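Local coordinates for tubulin-like protein CetZ1 (Haloferax volcanii, PDB 4B46) that binds GTP as a tubulin-like cytoskeletal protein that controls cell shape and is essential for forming the rod-shaped cells needed for efficient swimming, at residues T111-A116 and A151-T156; P130-G135 and E218-L223; Q155-V158 and N163-V166. All blocks are in the same frame, centred on the assembly; numbering follows the deposited sequence.

Contact 1. Residues T111-A116 and A151-T156. With GDP (guanosine-5'-diphosphate), chain B.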
# COMPACT_ATOMS: atom_id res chain seq x y z
N THR A 111 -15.93 -7.52 -1.35
CA THR A 111 -15.19 -8.50 -0.56
C THR A 111 -14.05 -7.83 0.21
O THR A 111 -13.99 -7.92 1.44
CB THR A 111 -14.65 -9.62 -1.46
OG1 THR A 111 -15.76 -10.36 -1.98
CG2 THR A 111 -13.77 -10.59 -0.68
N GLY A 112 -13.18 -7.14 -0.52
CA GLY A 112 -12.06 -6.44 0.10
C GLY A 112 -12.53 -5.26 0.93
O GLY A 112 -12.08 -5.06 2.04
N SER A 113 -13.44 -4.48 0.36
CA SER A 113 -13.99 -3.30 1.01
C SER A 113 -14.53 -3.62 2.41
O SER A 113 -14.23 -2.91 3.38
CB SER A 113 -15.09 -2.71 0.12
OG SER A 113 -15.74 -1.62 0.74
N GLY A 114 -15.34 -4.67 2.51
CA GLY A 114 -15.90 -5.05 3.79
C GLY A 114 -14.98 -5.92 4.65
O GLY A 114 -14.99 -5.80 5.88
N GLY A 115 -14.19 -6.78 4.01
CA GLY A 115 -13.39 -7.75 4.74
C GLY A 115 -12.02 -7.29 5.23
O GLY A 115 -11.55 -7.76 6.27
N ALA A 116 -11.38 -6.39 4.49
CA ALA A 116 -10.06 -5.91 4.90
C ALA A 116 -10.05 -5.29 6.31
O ALA A 116 -9.17 -5.63 7.10
CB ALA A 116 -9.44 -4.96 3.86
N ALA A 151 -15.82 5.18 0.58
CA ALA A 151 -16.02 6.12 1.68
C ALA A 151 -16.29 5.37 2.99
O ALA A 151 -15.65 5.63 4.00
CB ALA A 151 -17.18 7.07 1.35
N ARG A 152 -17.25 4.44 2.96
CA ARG A 152 -17.56 3.64 4.14
C ARG A 152 -16.43 2.73 4.58
O ARG A 152 -16.15 2.60 5.77
CB ARG A 152 -18.81 2.80 3.91
CG ARG A 152 -20.05 3.64 3.80
CD ARG A 152 -21.25 2.76 3.57
NE ARG A 152 -22.50 3.49 3.69
CZ ARG A 152 -23.59 3.21 2.99
NH1 ARG A 152 -23.58 2.23 2.10
NH2 ARG A 152 -24.69 3.92 3.17
N SER A 153 -15.77 2.09 3.61
CA SER A 153 -14.65 1.21 3.90
C SER A 153 -13.47 1.99 4.50
O SER A 153 -12.84 1.56 5.48
CB SER A 153 -14.22 0.48 2.63
OG SER A 153 -13.15 -0.43 2.87
N PHE A 154 -13.18 3.14 3.90
CA PHE A 154 -12.08 3.98 4.38
C PHE A 154 -12.26 4.34 5.86
O PHE A 154 -11.31 4.25 6.64
CB PHE A 154 -11.93 5.26 3.54
CG PHE A 154 -10.97 6.26 4.15
CD1 PHE A 154 -9.62 6.17 3.91
CD2 PHE A 154 -11.43 7.26 5.00
CE1 PHE A 154 -8.72 7.07 4.50
CE2 PHE A 154 -10.55 8.16 5.59
CZ PHE A 154 -9.19 8.06 5.34
N GLN A 155 -13.46 4.76 6.24
CA GLN A 155 -13.75 5.17 7.62
C GLN A 155 -13.37 4.06 8.60
O GLN A 155 -12.77 4.33 9.63
CB GLN A 155 -15.23 5.50 7.80
CG GLN A 155 -15.75 6.62 6.93
CD GLN A 155 -15.34 7.99 7.43
OE1 GLN A 155 -14.56 8.69 6.78
NE2 GLN A 155 -15.87 8.39 8.58
N THR A 156 -13.71 2.83 8.25
CA THR A 156 -13.48 1.70 9.16
C THR A 156 -12.04 1.23 9.09
O THR A 156 -11.40 1.00 10.12
CB THR A 156 -14.41 0.51 8.82
OG1 THR A 156 -15.75 0.98 8.73
CG2 THR A 156 -14.32 -0.56 9.91
PB GDP B . -13.90 -7.14 -4.49
O1B GDP B . -15.37 -7.31 -4.24
O2B GDP B . -13.25 -8.42 -4.96
O3B GDP B . -13.27 -6.64 -3.22
O3A GDP B . -13.82 -6.03 -5.64
PA GDP B . -12.55 -5.79 -6.57
O1A GDP B . -11.27 -6.00 -5.84
O2A GDP B . -12.66 -6.64 -7.81
O5' GDP B . -12.77 -4.24 -6.96
C5' GDP B . -12.74 -3.28 -5.91
C4' GDP B . -12.14 -1.99 -6.41
O4' GDP B . -10.76 -2.17 -6.68
C3' GDP B . -12.71 -1.58 -7.76
O3' GDP B . -13.85 -0.77 -7.53
C2' GDP B . -11.58 -0.81 -8.43
O2' GDP B . -11.53 0.53 -7.95
C1' GDP B . -10.34 -1.42 -7.85
N9 GDP B . -9.66 -2.45 -8.64
C8 GDP B . -10.18 -3.59 -9.14
N7 GDP B . -9.22 -4.33 -9.74
C5 GDP B . -8.05 -3.67 -9.60
C6 GDP B . -6.63 -3.88 -9.97
O6 GDP B . -6.26 -4.90 -10.60
N1 GDP B . -5.75 -2.93 -9.61
C2 GDP B . -6.10 -1.81 -8.95
N2 GDP B . -5.14 -0.90 -8.65
N3 GDP B . -7.37 -1.55 -8.57
C4 GDP B . -8.35 -2.43 -8.86
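Edge-on to the flat carbonyl group of Ser-113, the hydroxyl of Ser-153 lies in the carbonyl plane and donates to a lone pair, with Ser-153 OG 2.8 Å from Ser-113 O and a C=O...O angle of 118°. The other flat group, the Phe-154 ring, is turned off this interface and has Gln-155 OE1 at its edge, in plane. The serine pair brings the two helices close, Ser-113 CA being 5.4 Å from Ser-153 CA. Extended directly away from its own backbone N (chi1 -178°), the Ser-153 hydroxyl reaches across to the Ser-113 oxygen, while Ser-113 OG lies 3.2 Å from Ser-153 CB. That second hydroxyl is held by other partners, Asn-72 ND2 and Leu-107 O. The same first turn that binds the nucleotide is thus also tied at its flank by this one bond: Thr-111 N meets O1B of GDP at 3.0 Å and Gly-112 N meets O3B at 2.7 Å, both bonds nearly straight. A CB on Gly-112 would crowd O3B, and one on Gly-115 would collide with Thr-111 O. The beginning of this helix, in the GGGTGSG signature of tubulins and FtsZ, would also be expected to favour the negative phosphate through its first-turn amides and helix dipole. Among its neighbours, helix 111-126 rests on strand 100-106 through Ala-116, whereas helix 144-160 lies between it and helix 353-366, which Ala-151, Phe-154 and Gln-155 touch.

Contact 2. Residues P130-G135 and E218-L223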
# COMPACT_ATOMS: atom_id res chain seq x y z
N PRO A 130 3.20 -4.56 14.05
CA PRO A 130 2.33 -3.55 13.40
C PRO A 130 1.49 -4.15 12.28
O PRO A 130 1.95 -5.05 11.58
CB PRO A 130 3.33 -2.55 12.81
CG PRO A 130 4.58 -2.71 13.62
CD PRO A 130 4.62 -4.18 13.99
N VAL A 131 0.26 -3.66 12.11
CA VAL A 131 -0.60 -4.09 11.03
C VAL A 131 -0.96 -2.87 10.19
O VAL A 131 -1.64 -1.95 10.66
CB VAL A 131 -1.91 -4.76 11.54
CG1 VAL A 131 -2.88 -5.07 10.39
CG2 VAL A 131 -1.59 -6.04 12.37
N TYR A 132 -0.47 -2.84 8.96
CA TYR A 132 -0.74 -1.72 8.07
C TYR A 132 -1.75 -2.12 7.01
O TYR A 132 -1.94 -3.31 6.72
CB TYR A 132 0.55 -1.23 7.40
CG TYR A 132 1.63 -0.86 8.39
CD1 TYR A 132 1.40 0.10 9.37
CD2 TYR A 132 2.87 -1.48 8.36
CE1 TYR A 132 2.39 0.44 10.29
CE2 TYR A 132 3.86 -1.15 9.26
CZ TYR A 132 3.61 -0.20 10.23
OH TYR A 132 4.60 0.13 11.13
N GLY A 133 -2.41 -1.11 6.46
CA GLY A 133 -3.33 -1.28 5.34
C GLY A 133 -2.74 -0.62 4.11
O GLY A 133 -2.00 0.36 4.21
N LEU A 134 -3.02 -1.20 2.94
CA LEU A 134 -2.84 -0.49 1.68
C LEU A 134 -4.20 -0.46 1.02
O LEU A 134 -4.67 -1.48 0.52
CB LEU A 134 -1.81 -1.18 0.77
CG LEU A 134 -1.64 -0.64 -0.66
CD1 LEU A 134 -1.53 0.87 -0.70
CD2 LEU A 134 -0.41 -1.26 -1.32
N GLY A 135 -4.84 0.71 1.07
CA GLY A 135 -6.19 0.87 0.56
C GLY A 135 -6.13 1.52 -0.81
O GLY A 135 -5.44 2.52 -0.99
N GLU A 218 12.99 2.49 11.06
CA GLU A 218 12.74 3.82 10.53
C GLU A 218 11.40 3.92 9.83
O GLU A 218 10.74 4.96 9.87
CB GLU A 218 13.87 4.23 9.58
CG GLU A 218 15.19 4.46 10.30
CD GLU A 218 16.24 5.07 9.40
OE1 GLU A 218 16.90 4.31 8.66
OE2 GLU A 218 16.40 6.31 9.43
N ILE A 219 11.00 2.85 9.16
CA ILE A 219 9.71 2.82 8.49
C ILE A 219 8.60 2.75 9.52
O ILE A 219 7.63 3.50 9.46
CB ILE A 219 9.60 1.63 7.52
CG1 ILE A 219 10.58 1.81 6.36
CG2 ILE A 219 8.16 1.47 7.01
CD1 ILE A 219 10.72 0.58 5.49
N ILE A 220 8.76 1.84 10.48
CA ILE A 220 7.77 1.66 11.53
C ILE A 220 7.57 2.95 12.32
O ILE A 220 6.45 3.38 12.59
CB ILE A 220 8.17 0.48 12.45
CG1 ILE A 220 8.03 -0.83 11.67
CG2 ILE A 220 7.34 0.46 13.72
CD1 ILE A 220 8.62 -2.03 12.37
N ASN A 221 8.68 3.60 12.66
CA ASN A 221 8.63 4.85 13.41
C ASN A 221 8.04 6.02 12.60
O ASN A 221 7.40 6.91 13.16
CB ASN A 221 10.01 5.18 13.99
CG ASN A 221 10.37 4.27 15.15
OD1 ASN A 221 9.51 3.60 15.71
ND2 ASN A 221 11.64 4.24 15.51
N THR A 222 8.24 5.99 11.29
CA THR A 222 7.61 6.99 10.43
C THR A 222 6.09 6.82 10.40
O THR A 222 5.34 7.81 10.36
CB THR A 222 8.20 6.95 9.00
OG1 THR A 222 9.60 7.22 9.06
CG2 THR A 222 7.54 8.02 8.10
N LEU A 223 5.63 5.57 10.44
CA LEU A 223 4.20 5.28 10.34
C LEU A 223 3.49 5.31 11.68
O LEU A 223 2.27 5.26 11.73
CB LEU A 223 3.99 3.90 9.70
CG LEU A 223 4.51 3.72 8.28
CD1 LEU A 223 4.50 2.26 7.87
CD2 LEU A 223 3.69 4.56 7.30
O HOH W 1 4.16 1.96 12.73
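Pro-130 and Tyr-132 face Ile-220 and Leu-223 with the backbones well separated, Pro-130 CA lying 7.8 Å from Ile-220 CA and Tyr-132 CA 8.9 Å from Leu-223 CA, so side chains must span the gap between strand and helix. Tyr-132 does most of this. Its ring is swung anti to its carbonyl carbon (chi1 -55°), which carries the phenol out to the helix. Over one face of the ring sits a methyl of Leu-223: CD1 is 3.7 Å from the centroid of the Tyr-132 ring and 17° off the normal, a CH-pi contact displaced a little toward the rim at CZ. The phenol end meets Ile-220 at about a right angle, Tyr-132 OH approaching Ile-220 CA to 3.5 Å, with CG1 hardly farther. Beyond it, Pro-130 CG meets Ile-220 CG2 at 4.2 Å, an apolar touch that extends the contact toward the loop before the strand. The hydroxyl is not left against hydrocarbon alone. A water in the plane of the ring lies 2.5 Å from Tyr-132 OH and donates to Ile-220 O at 2.7 Å, tying phenol to helix backbone. With an alanine here, the ring face under Leu-223 CD1 would be lost, and the water is likely to be left without its phenol partner. The helix has a further tie to the sheet, Leu-223 O accepting from Asn-163 ND2 on the strand next to 131-137. Joining a central strand of the GTPase domain to a helix of the C-terminal domain, the contact belongs to the interdomain seam of the two-domain tubulin/FtsZ fold.

Contact 3. Residues Q155-V158 and N163-V166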
# COMPACT_ATOMS: atom_id res chain seq x y z
N GLN A 155 -13.46 4.76 6.24
CA GLN A 155 -13.75 5.17 7.62
C GLN A 155 -13.37 4.06 8.60
O GLN A 155 -12.77 4.33 9.63
CB GLN A 155 -15.23 5.50 7.80
CG GLN A 155 -15.75 6.62 6.93
CD GLN A 155 -15.34 7.99 7.43
OE1 GLN A 155 -14.56 8.69 6.78
NE2 GLN A 155 -15.87 8.39 8.58
N THR A 156 -13.71 2.83 8.25
CA THR A 156 -13.48 1.70 9.16
C THR A 156 -12.04 1.23 9.09
O THR A 156 -11.40 1.00 10.12
CB THR A 156 -14.41 0.51 8.82
OG1 THR A 156 -15.75 0.98 8.73
CG2 THR A 156 -14.32 -0.56 9.91
N PHE A 157 -11.54 1.08 7.87
CA PHE A 157 -10.17 0.59 7.64
C PHE A 157 -9.12 1.45 8.36
O PHE A 157 -8.19 0.92 8.99
CB PHE A 157 -9.89 0.58 6.13
CG PHE A 157 -8.82 -0.39 5.71
CD1 PHE A 157 -8.26 -1.28 6.60
CD2 PHE A 157 -8.40 -0.42 4.39
CE1 PHE A 157 -7.29 -2.19 6.19
CE2 PHE A 157 -7.43 -1.31 3.97
CZ PHE A 157 -6.86 -2.19 4.88
N VAL A 158 -9.25 2.77 8.25
CA VAL A 158 -8.25 3.67 8.80
C VAL A 158 -8.20 3.54 10.32
O VAL A 158 -7.15 3.72 10.94
CB VAL A 158 -8.48 5.15 8.36
CG1 VAL A 158 -9.66 5.76 9.09
CG2 VAL A 158 -7.22 5.99 8.58
N ASN A 163 -1.59 2.19 10.44
CA ASN A 163 -1.44 3.25 9.45
C ASN A 163 -2.03 2.77 8.15
O ASN A 163 -1.90 1.60 7.78
CB ASN A 163 0.05 3.61 9.25
CG ASN A 163 0.23 4.96 8.55
OD1 ASN A 163 -0.13 5.14 7.37
ND2 ASN A 163 0.81 5.92 9.27
N LEU A 164 -2.72 3.66 7.45
CA LEU A 164 -3.31 3.28 6.18
C LEU A 164 -2.59 3.98 5.04
O LEU A 164 -2.72 5.18 4.86
CB LEU A 164 -4.81 3.62 6.17
CG LEU A 164 -5.49 3.29 4.84
CD1 LEU A 164 -5.39 1.79 4.55
CD2 LEU A 164 -6.94 3.77 4.85
N LEU A 165 -1.78 3.22 4.31
CA LEU A 165 -1.14 3.70 3.10
C LEU A 165 -2.20 3.70 2.02
O LEU A 165 -2.94 2.72 1.88
CB LEU A 165 -0.00 2.77 2.67
CG LEU A 165 1.26 2.45 3.52
CD1 LEU A 165 2.25 3.60 3.50
CD2 LEU A 165 0.98 2.05 4.95
N VAL A 166 -2.27 4.77 1.23
CA VAL A 166 -3.34 4.90 0.23
C VAL A 166 -2.78 5.07 -1.18
O VAL A 166 -1.81 5.81 -1.40
CB VAL A 166 -4.28 6.07 0.58
CG1 VAL A 166 -5.37 6.28 -0.51
CG2 VAL A 166 -4.91 5.86 1.95
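Asn-163 leads into Leu-164, the side chain that meets both Phe-157 and Val-158 of the helix. Asn-163 itself starts its side chain away from the helix, and its amide oxygen OD1 bonds to Ser-229 OG on the next strand of the sheet, 228-237. Leu-164 follows, and its branches part between two partners. CD1 rides over one face of the Phe-157 ring, 4.0 Å from the ring centroid and 25° off the normal, a CH-pi contact shifted toward the rim; there Leu-164 CD1 is 3.7 Å from Phe-157 CD2. CD2 goes to the other neighbour and stands 4.1 Å from Val-158 CB. Because CG of Leu-164 points straight out, opposite its backbone N (chi1 178°), the fork is carried into the space between the two helix residues, and its axis crosses each of their side chains at about a right angle. Val-158 also offers CG2, which is 4.2 Å from Leu-164 CB, so the leucine stem is touched as well as its tip. Phe-157 continues past this contact to Ala-116 and Pro-117 of helix 111-126 and to Leu-107, joining helix 144-160 to helix 111-126. Next in order, Leu-165 faces the other side of the sheet while its backbone pairs with Gly-133 and Gly-135, and Val-166 returns to the Leu-164 side. The whole is the closing half of a beta-alpha-beta crossover, strand 131-137, helix 144-160, strand 163-168, in the Rossmann-like GTPase domain of the tubulin/FtsZ family.

How the contacts relate
Along the chain the segments interleave: 111-116 of contact 1 comes first, then 130-135 of contact 2, then helix 144-160 with 151-156 and 155-158, strand 163-168 and finally 218-223. Contact 3 is therefore nested within the loop closed by contact 2, while contacts 1 and 2 cross. Contacts 1 and 3 share helix 144-160 and their centres are about 9 Å apart; the centres of contacts 2 and 3 are about 11 Å apart, and the two are joined through neighbouring parallel strands. Contacts 1 and 2, with centres about 18 Å apart, do not touch. Together they form a packed path from the nucleotide-binding helix through the sheet to the C-terminal domain.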